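Local atomic coordinates of endoglucanase E (Clostridium thermocellum, PDB entry 2WAO), a protein that probably removes acetyl groups from plant cell-wall polysaccharides, and binds cellulose-derived chains at its esterase active site, as the C-terminal domain of a bifunctional cellulase-esterase. Residues V45-G50 against G100-L105; P214-I219 against N329-L334; H255-V260 against Y292-P297. All coordinates share one frame; numbering follows the deposited sequence.

Interaction 1 of 3, residues V45-G50 against G100-L105; sequences VTIKSG and GEVQFL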
loop_
_atom_site.group_PDB
_atom_site.type_symbol
_atom_site.label_atom_id
_atom_site.label_comp_id
_atom_site.label_asym_id
_atom_site.label_seq_id
_atom_site.Cartn_x
_atom_site.Cartn_y
_atom_site.Cartn_z
ATOM N N VAL A 45 -12.044 9.023 17.872
ATOM C CA VAL A 45 -12.587 7.996 16.990
ATOM C C VAL A 45 -12.721 6.693 17.775
ATOM O O VAL A 45 -11.920 6.433 18.671
ATOM C CB VAL A 45 -11.662 7.791 15.716
ATOM C CG1 VAL A 45 -10.308 7.222 16.104
ATOM C CG2 VAL A 45 -12.342 6.881 14.651
ATOM N N THR A 46 -13.731 5.896 17.445
ATOM C CA THR A 46 -13.824 4.546 17.966
ATOM C C THR A 46 -13.447 3.569 16.865
ATOM O O THR A 46 -13.989 3.619 15.746
ATOM C CB THR A 46 -15.254 4.252 18.480
ATOM O OG1 THR A 46 -15.590 5.246 19.470
ATOM C CG2 THR A 46 -15.326 2.866 19.111
ATOM N N ILE A 47 -12.488 2.702 17.195
ATOM C CA ILE A 47 -11.930 1.739 16.251
ATOM C C ILE A 47 -12.043 0.329 16.816
ATOM O O ILE A 47 -11.619 0.082 17.968
ATOM C CB ILE A 47 -10.428 2.027 16.006
ATOM C CG1 ILE A 47 -10.290 3.336 15.195
ATOM C CG2 ILE A 47 -9.761 0.802 15.269
ATOM C CD1 ILE A 47 -8.904 4.000 15.292
ATOM N N LYS A 48 -12.566 -0.585 16.005
ATOM C CA LYS A 48 -12.444 -2.013 16.303
ATOM C C LYS A 48 -11.379 -2.637 15.410
ATOM O O LYS A 48 -11.380 -2.401 14.199
ATOM C CB LYS A 48 -13.795 -2.709 16.124
ATOM C CG LYS A 48 -13.751 -4.226 16.385
ATOM C CD LYS A 48 -15.153 -4.806 16.333
ATOM C CE LYS A 48 -15.086 -6.288 16.058
ATOM N NZ LYS A 48 -16.457 -6.741 15.779
ATOM N N SER A 49 -10.497 -3.448 15.991
ATOM C CA SER A 49 -9.372 -4.051 15.275
ATOM C C SER A 49 -9.270 -5.526 15.601
ATOM O O SER A 49 -9.298 -5.907 16.777
ATOM C CB SER A 49 -8.048 -3.360 15.669
ATOM O OG SER A 49 -6.971 -3.929 14.873
ATOM N N GLY A 50 -9.119 -6.341 14.565
ATOM C CA GLY A 50 -9.005 -7.791 14.734
ATOM C C GLY A 50 -7.653 -8.253 15.268
ATOM O O GLY A 50 -7.560 -9.306 15.909
ATOM N N GLY A 100 -5.110 -7.739 10.507
ATOM C CA GLY A 100 -6.507 -7.819 10.904
ATOM C C GLY A 100 -7.345 -6.737 10.278
ATOM O O GLY A 100 -6.845 -5.676 9.932
ATOM N N GLU A 101 -8.640 -7.001 10.162
ATOM C CA GLU A 101 -9.593 -5.996 9.662
ATOM C C GLU A 101 -9.856 -4.959 10.718
ATOM O O GLU A 101 -9.765 -5.238 11.921
ATOM C CB GLU A 101 -10.933 -6.651 9.271
ATOM C CG GLU A 101 -10.735 -7.700 8.206
ATOM C CD GLU A 101 -11.935 -8.630 8.046
ATOM O OE1 GLU A 101 -13.007 -8.322 8.649
ATOM O OE2 GLU A 101 -11.788 -9.667 7.333
ATOM N N VAL A 102 -10.197 -3.762 10.268
ATOM C CA VAL A 102 -10.449 -2.646 11.157
ATOM C C VAL A 102 -11.814 -2.070 10.772
ATOM O O VAL A 102 -12.121 -1.936 9.582
ATOM C CB VAL A 102 -9.363 -1.589 10.914
ATOM C CG1 VAL A 102 -9.738 -0.157 11.487
ATOM C CG2 VAL A 102 -8.045 -2.110 11.484
ATOM N N GLN A 103 -12.588 -1.715 11.778
ATOM C CA GLN A 103 -13.898 -1.098 11.545
ATOM C C GLN A 103 -13.881 0.261 12.236
ATOM O O GLN A 103 -13.460 0.373 13.406
ATOM C CB GLN A 103 -14.987 -2.020 12.097
ATOM C CG GLN A 103 -16.422 -1.513 11.856
ATOM C CD GLN A 103 -17.494 -2.518 12.240
ATOM O OE1 GLN A 103 -17.315 -3.329 13.178
ATOM N NE2 GLN A 103 -18.612 -2.504 11.494
ATOM N N PHE A 104 -14.318 1.290 11.503
ATOM C CA PHE A 104 -14.418 2.627 12.043
ATOM C C PHE A 104 -15.824 2.792 12.539
ATOM O O PHE A 104 -16.791 2.664 11.768
ATOM C CB PHE A 104 -13.999 3.711 11.018
ATOM C CG PHE A 104 -12.565 3.589 10.636
ATOM C CD1 PHE A 104 -11.576 4.035 11.491
ATOM C CD2 PHE A 104 -12.208 2.933 9.464
ATOM C CE1 PHE A 104 -10.226 3.868 11.168
ATOM C CE2 PHE A 104 -10.865 2.748 9.121
ATOM C CZ PHE A 104 -9.872 3.225 9.979
ATOM N N LEU A 105 -15.938 3.006 13.843
ATOM C CA LEU A 105 -17.249 3.028 14.469
ATOM C C LEU A 105 -17.790 4.422 14.763
ATOM O O LEU A 105 -18.896 4.535 15.273
ATOM C CB LEU A 105 -17.262 2.148 15.714
ATOM C CG LEU A 105 -17.039 0.676 15.408
ATOM C CD1 LEU A 105 -16.664 0.021 16.734
ATOM C CD2 LEU A 105 -18.287 0.025 14.798
HETATM O O HOH W 1 -16.991 -6.132 12.856
HETATM O O HOH W 2 -12.493 -5.469 13.250
#
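Lys-48 and Gln-103 face each other as a hydrogen-bonded pair of an antiparallel sheet, with Lys-48 N 2.9 Å from Gln-103 O and Gln-103 N returning the bond to Lys-48 O. Leu-105 N to Thr-46 O and Gly-50 N to Glu-101 O extend the backbone pairing to both ends. Between these bonds sit the non-hydrogen-bonded pairs Ile-47/Phe-104 and Ser-49/Val-102, and Val-102 CA comes within 3.2 Å of Lys-48 O in a CA-H...O contact.

Apolar contacts dominate the face that carries Ile-47, Val-102 and Phe-104. With Ile-47 CG1 beside the backbone N and CG2 anti to it (chi1 -70°), CG1 lies alongside Phe-104, 4.0 Å from Phe-104 CD1, while CG2 reaches Val-102 CG1 at 3.9 Å. Val-45 CG2 meets the edge of the same phenyl ring. Branched and aromatic residues suit this buried side; the exception, Ser-49, sets OG beside Val-102 CG2 and hydrogen-bonds it to Gly-51 O.

The other face mixes apolar and polar side chains. Leu-105 CD1 touches both Thr-46 CG2 and Lys-48 CB. The extended Lys-48 and Gln-103 chains are joined through a water, 3.0 Å from Lys-48 NZ and 2.8 Å from Gln-103 OE1; Gln-103 NE2 is hydrogen-bonded to Asp-21 OD2 and Gly-24 O.

In the beta-sandwich that forms the carbohydrate esterase 2 N-terminal domain, strand 43-49 lies between 102-108 and 73-79, and the apolar face packs on Phe-55 of strand 52-59 and Leu-91 of strand 85-93 in the second sheet.

Interaction 2 of 3, residues P214-I219 against N329-L334; sequences PQVVVI and NKLGWL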
loop_
_atom_site.group_PDB
_atom_site.type_symbol
_atom_site.label_atom_id
_atom_site.label_comp_id
_atom_site.label_asym_id
_atom_site.label_seq_id
_atom_site.Cartn_x
_atom_site.Cartn_y
_atom_site.Cartn_z
ATOM N N PRO A 214 -7.965 3.426 -11.374
ATOM C CA PRO A 214 -6.739 4.258 -11.330
ATOM C C PRO A 214 -6.242 4.486 -12.782
ATOM O O PRO A 214 -6.518 3.631 -13.677
ATOM C CB PRO A 214 -5.767 3.353 -10.546
ATOM C CG PRO A 214 -6.162 1.980 -10.962
ATOM C CD PRO A 214 -7.676 2.015 -11.035
ATOM N N GLN A 215 -5.515 5.592 -13.003
ATOM C CA GLN A 215 -4.852 5.831 -14.263
ATOM C C GLN A 215 -3.499 5.121 -14.254
ATOM O O GLN A 215 -2.892 4.960 -15.305
ATOM C CB GLN A 215 -4.658 7.339 -14.525
ATOM C CG GLN A 215 -5.973 8.139 -14.540
ATOM C CD GLN A 215 -6.381 8.690 -13.191
ATOM O OE1 GLN A 215 -5.678 8.558 -12.223
ATOM N NE2 GLN A 215 -7.541 9.317 -13.137
ATOM N N VAL A 216 -3.012 4.734 -13.049
ATOM C CA VAL A 216 -1.679 4.133 -12.937
ATOM C C VAL A 216 -1.800 2.921 -12.022
ATOM O O VAL A 216 -2.422 3.018 -10.968
ATOM C CB VAL A 216 -0.672 5.094 -12.246
ATOM C CG1 VAL A 216 0.709 4.425 -12.107
ATOM C CG2 VAL A 216 -0.494 6.350 -13.079
ATOM N N VAL A 217 -1.151 1.821 -12.412
ATOM C CA VAL A 217 -1.008 0.658 -11.542
ATOM C C VAL A 217 0.508 0.401 -11.460
ATOM O O VAL A 217 1.180 0.406 -12.468
ATOM C CB VAL A 217 -1.771 -0.578 -12.104
ATOM C CG1 VAL A 217 -1.569 -1.853 -11.209
ATOM C CG2 VAL A 217 -3.266 -0.255 -12.232
ATOM N N VAL A 218 1.012 0.138 -10.258
ATOM C CA VAL A 218 2.409 -0.187 -10.006
ATOM C C VAL A 218 2.444 -1.592 -9.407
ATOM O O VAL A 218 1.789 -1.865 -8.384
ATOM C CB VAL A 218 3.053 0.871 -9.041
ATOM C CG1 VAL A 218 4.522 0.524 -8.728
ATOM C CG2 VAL A 218 2.980 2.296 -9.651
ATOM N N ILE A 219 3.250 -2.456 -10.012
ATOM C CA ILE A 219 3.341 -3.828 -9.532
ATOM C C ILE A 219 4.762 -4.017 -9.025
ATOM O O ILE A 219 5.713 -3.757 -9.748
ATOM C CB ILE A 219 3.006 -4.830 -10.673
ATOM C CG1 ILE A 219 1.594 -4.565 -11.254
ATOM C CG2 ILE A 219 3.136 -6.282 -10.136
ATOM C CD1 ILE A 219 1.232 -5.406 -12.524
ATOM N N ASN A 329 6.738 11.393 -16.252
ATOM C CA ASN A 329 7.140 11.220 -17.645
ATOM C C ASN A 329 6.047 10.638 -18.540
ATOM O O ASN A 329 5.726 11.231 -19.606
ATOM C CB ASN A 329 8.369 10.321 -17.739
ATOM C CG ASN A 329 8.893 10.157 -19.188
ATOM O OD1 ASN A 329 8.983 9.039 -19.717
ATOM N ND2 ASN A 329 9.281 11.256 -19.797
ATOM N N LYS A 330 5.501 9.481 -18.143
ATOM C CA LYS A 330 4.483 8.806 -18.957
ATOM C C LYS A 330 3.116 9.454 -18.921
ATOM O O LYS A 330 2.381 9.381 -19.913
ATOM C CB LYS A 330 4.319 7.326 -18.580
ATOM C CG LYS A 330 5.610 6.540 -18.635
ATOM C CD LYS A 330 6.160 6.411 -20.024
ATOM C CE LYS A 330 7.450 5.588 -19.934
ATOM N NZ LYS A 330 8.187 5.627 -21.219
ATOM N N LEU A 331 2.731 9.996 -17.769
ATOM C CA LEU A 331 1.382 10.506 -17.584
ATOM C C LEU A 331 1.288 12.013 -17.906
ATOM O O LEU A 331 0.208 12.515 -18.117
ATOM C CB LEU A 331 0.881 10.211 -16.148
ATOM C CG LEU A 331 0.274 8.808 -16.361
ATOM C CD1 LEU A 331 1.154 7.619 -16.069
ATOM C CD2 LEU A 331 -1.191 8.626 -16.047
ATOM N N GLY A 332 2.413 12.715 -17.896
ATOM C CA GLY A 332 2.398 14.183 -17.861
ATOM C C GLY A 332 1.779 14.746 -16.581
ATOM O O GLY A 332 1.068 15.748 -16.628
ATOM N N TRP A 333 2.007 14.065 -15.449
ATOM C CA TRP A 333 1.471 14.464 -14.151
ATOM C C TRP A 333 2.439 15.396 -13.408
ATOM O O TRP A 333 2.946 15.093 -12.325
ATOM C CB TRP A 333 1.216 13.232 -13.314
ATOM C CG TRP A 333 -0.118 12.587 -13.552
ATOM C CD1 TRP A 333 -1.032 12.901 -14.513
ATOM C CD2 TRP A 333 -0.637 11.483 -12.825
ATOM N NE1 TRP A 333 -2.138 12.050 -14.410
ATOM C CE2 TRP A 333 -1.903 11.176 -13.371
ATOM C CE3 TRP A 333 -0.164 10.739 -11.718
ATOM C CZ2 TRP A 333 -2.700 10.130 -12.871
ATOM C CZ3 TRP A 333 -0.952 9.700 -11.223
ATOM C CH2 TRP A 333 -2.209 9.398 -11.806
ATOM N N LEU A 334 2.674 16.545 -14.003
ATOM C CA LEU A 334 3.627 17.511 -13.443
ATOM C C LEU A 334 2.956 18.434 -12.406
ATOM O O LEU A 334 1.788 18.194 -12.029
ATOM C CB LEU A 334 4.277 18.319 -14.576
ATOM C CG LEU A 334 4.688 17.702 -15.920
ATOM C CD1 LEU A 334 5.826 18.521 -16.471
ATOM C CD2 LEU A 334 5.107 16.251 -15.850
#
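Leu-331 and Trp-333 close over Gln-215 and Val-216, where the C-terminal helix 313-331 ends against the five-stranded parallel sheet of a GDSL-type (SGNH) hydrolase domain, an alpha/beta fold. The contact joins the beginning of strand 216-220 to the tail of the chain, and no hydrogen bond crosses it.

Leu-331, in the last turn of the helix, directs both methyls at the strand. CD1 lies 3.6 Å from Val-216 CG2, and CD2 reaches the same methyl as well as Gln-215 CB, 4.0 Å away. A branched apolar side chain suits this place between the valine methyl and the indole. CD2 has a further neighbour within its own segment, for it stands over one face of the Trp-333 indole, near the rim.

Gly-332 is the first residue to leave helical geometry, and its positive phi of 64°, readily adopted by glycine, turns the chain out of the helix.

Trp-333 is the centre of an inverse gamma turn, and its indole lies against Leu-331 CD2. The six-membered part of the indole does the touching across the contact: CH2 is 3.7 Å from Val-216 CG2, with CZ3 close behind. Val-216, at chi1 178°, presents this CG2 branch from beside its backbone N. Elsewhere the indole meets Ile-327 and Leu-166 and makes a cation-pi contact with Arg-123.

The Gln-215 amide stands at the indole edge, its plane turned 78° to the ring. Two outside bonds fix its rotation: OE1 accepts from Lys-124 N, and NE2 donates to Glu-122 O. Held in this way, Gln-215 OE1 lies 3.4 Å from Trp-333 CZ2, near the plane of the indole.

Interaction 3 of 3, residues H255-V260 against Y292-P297; sequences HIFCCV and YFVEFP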
loop_
_atom_site.group_PDB
_atom_site.type_symbol
_atom_site.label_atom_id
_atom_site.label_comp_id
_atom_site.label_asym_id
_atom_site.label_seq_id
_atom_site.Cartn_x
_atom_site.Cartn_y
_atom_site.Cartn_z
ATOM N N HIS A 255 -2.036 2.961 -17.122
ATOM C CA HIS A 255 -0.595 2.792 -17.385
ATOM C C HIS A 255 -0.053 1.837 -16.324
ATOM O O HIS A 255 -0.217 2.100 -15.113
ATOM C CB HIS A 255 0.116 4.130 -17.278
ATOM C CG HIS A 255 -0.321 5.135 -18.308
ATOM N ND1 HIS A 255 0.435 5.408 -19.425
ATOM C CD2 HIS A 255 -1.430 5.910 -18.402
ATOM C CE1 HIS A 255 -0.175 6.326 -20.159
ATOM N NE2 HIS A 255 -1.314 6.651 -19.560
ATOM N N ILE A 256 0.590 0.746 -16.755
ATOM C CA ILE A 256 1.007 -0.306 -15.780
ATOM C C ILE A 256 2.542 -0.294 -15.659
ATOM O O ILE A 256 3.252 -0.473 -16.675
ATOM C CB ILE A 256 0.508 -1.725 -16.193
ATOM C CG1 ILE A 256 -1.042 -1.727 -16.291
ATOM C CG2 ILE A 256 1.022 -2.834 -15.188
ATOM C CD1 ILE A 256 -1.630 -3.054 -16.891
ATOM N N PHE A 257 3.045 -0.114 -14.435
ATOM C CA PHE A 257 4.515 -0.054 -14.179
ATOM C C PHE A 257 4.939 -1.305 -13.449
ATOM O O PHE A 257 4.456 -1.560 -12.328
ATOM C CB PHE A 257 4.841 1.210 -13.359
ATOM C CG PHE A 257 4.659 2.462 -14.140
ATOM C CD1 PHE A 257 5.757 3.050 -14.798
ATOM C CD2 PHE A 257 3.400 3.081 -14.208
ATOM C CE1 PHE A 257 5.593 4.224 -15.533
ATOM C CE2 PHE A 257 3.232 4.247 -14.952
ATOM C CZ PHE A 257 4.312 4.820 -15.606
ATOM N N CYS A 258 5.775 -2.108 -14.106
ATOM C CA CYS A 258 6.267 -3.396 -13.551
ATOM C C CYS A 258 7.666 -3.209 -12.961
ATOM O O CYS A 258 8.604 -2.801 -13.684
ATOM C CB CYS A 258 6.315 -4.451 -14.660
ATOM S SG CYS A 258 4.692 -4.772 -15.349
ATOM N N CYS A 259 7.827 -3.466 -11.666
ATOM C CA CYS A 259 9.032 -2.952 -10.960
ATOM C C CYS A 259 9.829 -4.069 -10.331
ATOM O O CYS A 259 9.247 -5.019 -9.812
ATOM C CB CYS A 259 8.646 -1.960 -9.846
ATOM S SG CYS A 259 7.638 -0.577 -10.374
ATOM N N VAL A 260 11.155 -3.961 -10.387
ATOM C CA VAL A 260 12.021 -4.925 -9.717
ATOM C C VAL A 260 12.957 -4.154 -8.762
ATOM O O VAL A 260 13.524 -3.160 -9.146
ATOM C CB VAL A 260 12.834 -5.726 -10.785
ATOM C CG1 VAL A 260 13.872 -6.563 -10.135
ATOM C CG2 VAL A 260 11.871 -6.653 -11.589
ATOM N N TYR A 292 5.156 -0.782 -18.705
ATOM C CA TYR A 292 6.530 -0.249 -18.554
ATOM C C TYR A 292 7.306 -1.008 -17.517
ATOM O O TYR A 292 6.730 -1.635 -16.607
ATOM C CB TYR A 292 6.501 1.202 -18.115
ATOM C CG TYR A 292 5.474 2.038 -18.866
ATOM C CD1 TYR A 292 5.652 2.358 -20.225
ATOM C CD2 TYR A 292 4.351 2.504 -18.212
ATOM C CE1 TYR A 292 4.687 3.171 -20.917
ATOM C CE2 TYR A 292 3.361 3.300 -18.883
ATOM C CZ TYR A 292 3.553 3.592 -20.240
ATOM O OH TYR A 292 2.598 4.364 -20.861
ATOM N N PHE A 293 8.623 -0.898 -17.635
ATOM C CA PHE A 293 9.536 -1.470 -16.659
ATOM C C PHE A 293 10.263 -0.418 -15.789
ATOM O O PHE A 293 10.716 0.634 -16.298
ATOM C CB PHE A 293 10.581 -2.347 -17.363
ATOM C CG PHE A 293 11.552 -2.976 -16.414
ATOM C CD1 PHE A 293 11.136 -4.001 -15.552
ATOM C CD2 PHE A 293 12.893 -2.536 -16.363
ATOM C CE1 PHE A 293 12.003 -4.603 -14.657
ATOM C CE2 PHE A 293 13.785 -3.131 -15.460
ATOM C CZ PHE A 293 13.336 -4.167 -14.590
ATOM N N VAL A 294 10.388 -0.714 -14.497
ATOM C CA VAL A 294 11.191 0.164 -13.590
ATOM C C VAL A 294 12.050 -0.697 -12.694
ATOM O O VAL A 294 11.569 -1.664 -12.102
ATOM C CB VAL A 294 10.314 1.100 -12.695
ATOM C CG1 VAL A 294 11.179 2.058 -11.834
ATOM C CG2 VAL A 294 9.229 1.832 -13.514
ATOM N N GLU A 295 13.341 -0.384 -12.633
ATOM C CA GLU A 295 14.219 -1.063 -11.663
ATOM C C GLU A 295 14.697 -0.107 -10.570
ATOM O O GLU A 295 15.274 0.969 -10.869
ATOM C CB GLU A 295 15.413 -1.732 -12.338
ATOM C CG GLU A 295 16.262 -2.471 -11.270
ATOM C CD GLU A 295 17.403 -3.334 -11.852
ATOM O OE1 GLU A 295 17.494 -3.437 -13.116
ATOM O OE2 GLU A 295 18.161 -3.918 -11.012
ATOM N N PHE A 296 14.428 -0.480 -9.311
ATOM C CA PHE A 296 15.008 0.219 -8.160
ATOM C C PHE A 296 16.343 -0.433 -7.876
ATOM O O PHE A 296 16.406 -1.645 -7.616
ATOM C CB PHE A 296 14.087 0.128 -6.952
ATOM C CG PHE A 296 12.671 0.591 -7.225
ATOM C CD1 PHE A 296 12.392 1.951 -7.387
ATOM C CD2 PHE A 296 11.615 -0.331 -7.245
ATOM C CE1 PHE A 296 11.085 2.397 -7.581
ATOM C CE2 PHE A 296 10.310 0.095 -7.445
ATOM C CZ PHE A 296 10.035 1.455 -7.614
ATOM N N PRO A 297 17.427 0.346 -7.975
ATOM C CA PRO A 297 18.749 -0.239 -7.755
ATOM C C PRO A 297 18.810 -0.927 -6.404
ATOM O O PRO A 297 18.233 -0.452 -5.407
ATOM C CB PRO A 297 19.677 0.995 -7.755
ATOM C CG PRO A 297 18.984 1.905 -8.702
ATOM C CD PRO A 297 17.525 1.776 -8.309
#
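Tyr-292 reaches past Phe-257 to His-255, placing its OH 2.8 Å from His-255 ND1 in a hydrogen bond. The two rings meet rim to rim, with planes 15° apart, the phenol oxygen lying at the imidazole edge. Chi1 of -44° swings the Tyr-292 ring along the strand towards His-255. On the way Tyr-292 CD2 comes over one face of Phe-257, 3.4 Å from Phe-257 CE1, while the ring planes stay inclined at 40°: an oblique meeting, not a stack. A tyrosine suits this place because its ring packs on a phenylalanine while its hydroxyl finds a polar partner beyond.

Val-294 lies on the same face; its CG2, beside the backbone N, touches the edge of Phe-257 at CD1. Its CB is next to Cys-259 SG.

These side chains project from adjacent parallel strands of a beta-alpha-beta unit, in which helix 266-285 connects strand 255-260 to strand 291-295, which forms one edge of the sheet. Five backbone bonds join them, among them Cys-258 N to Tyr-292 O at 2.7 Å and Phe-296 N to Val-260 O at 2.8 Å.

Across the sheet, on the side of the connecting helix, Phe-293 has CG anti to its N (chi1 -180°), which carries CE1 to 3.7 Å from Val-260 CG2, this methyl approaching the ring edge. Glu-295 is extended on this side and forms a salt bridge with Arg-273 of that helix.

Beyond the strand end, Phe-296 turns back against Cys-259, CE2 lying 3.6 Å from Cys-259 CB; the sulfur approaches the ring obliquely, and Met-319 of helix 313-331 packs against the same phenyl.

How the interactions relate
Interactions 2 and 3 are neighbours in the hydrolase domain, with centres 12 Å apart, and 255-260 against 292-297 is nested inside the loop closed by interaction 2. Strands 216-220 and 255-260 join them directly: Val-217 O lies 2.8 Å from Phe-257 N, Val-216 CG1 packs on Phe-257 CD2, and Leu-331 CD2 touches His-255 CD2. Interaction 1 stands apart in the N-terminal sandwich, its centre 32 Å from that of interaction 2 and 34 Å from that of interaction 3, across the middle of the chain. From Pro-297 the chain runs on into the glycan pocket, lined by Gln-298, Gln-299, Ser-131 and His-310 among others; the Phe-296 side chain is about 11 Å from a bound glucose unit.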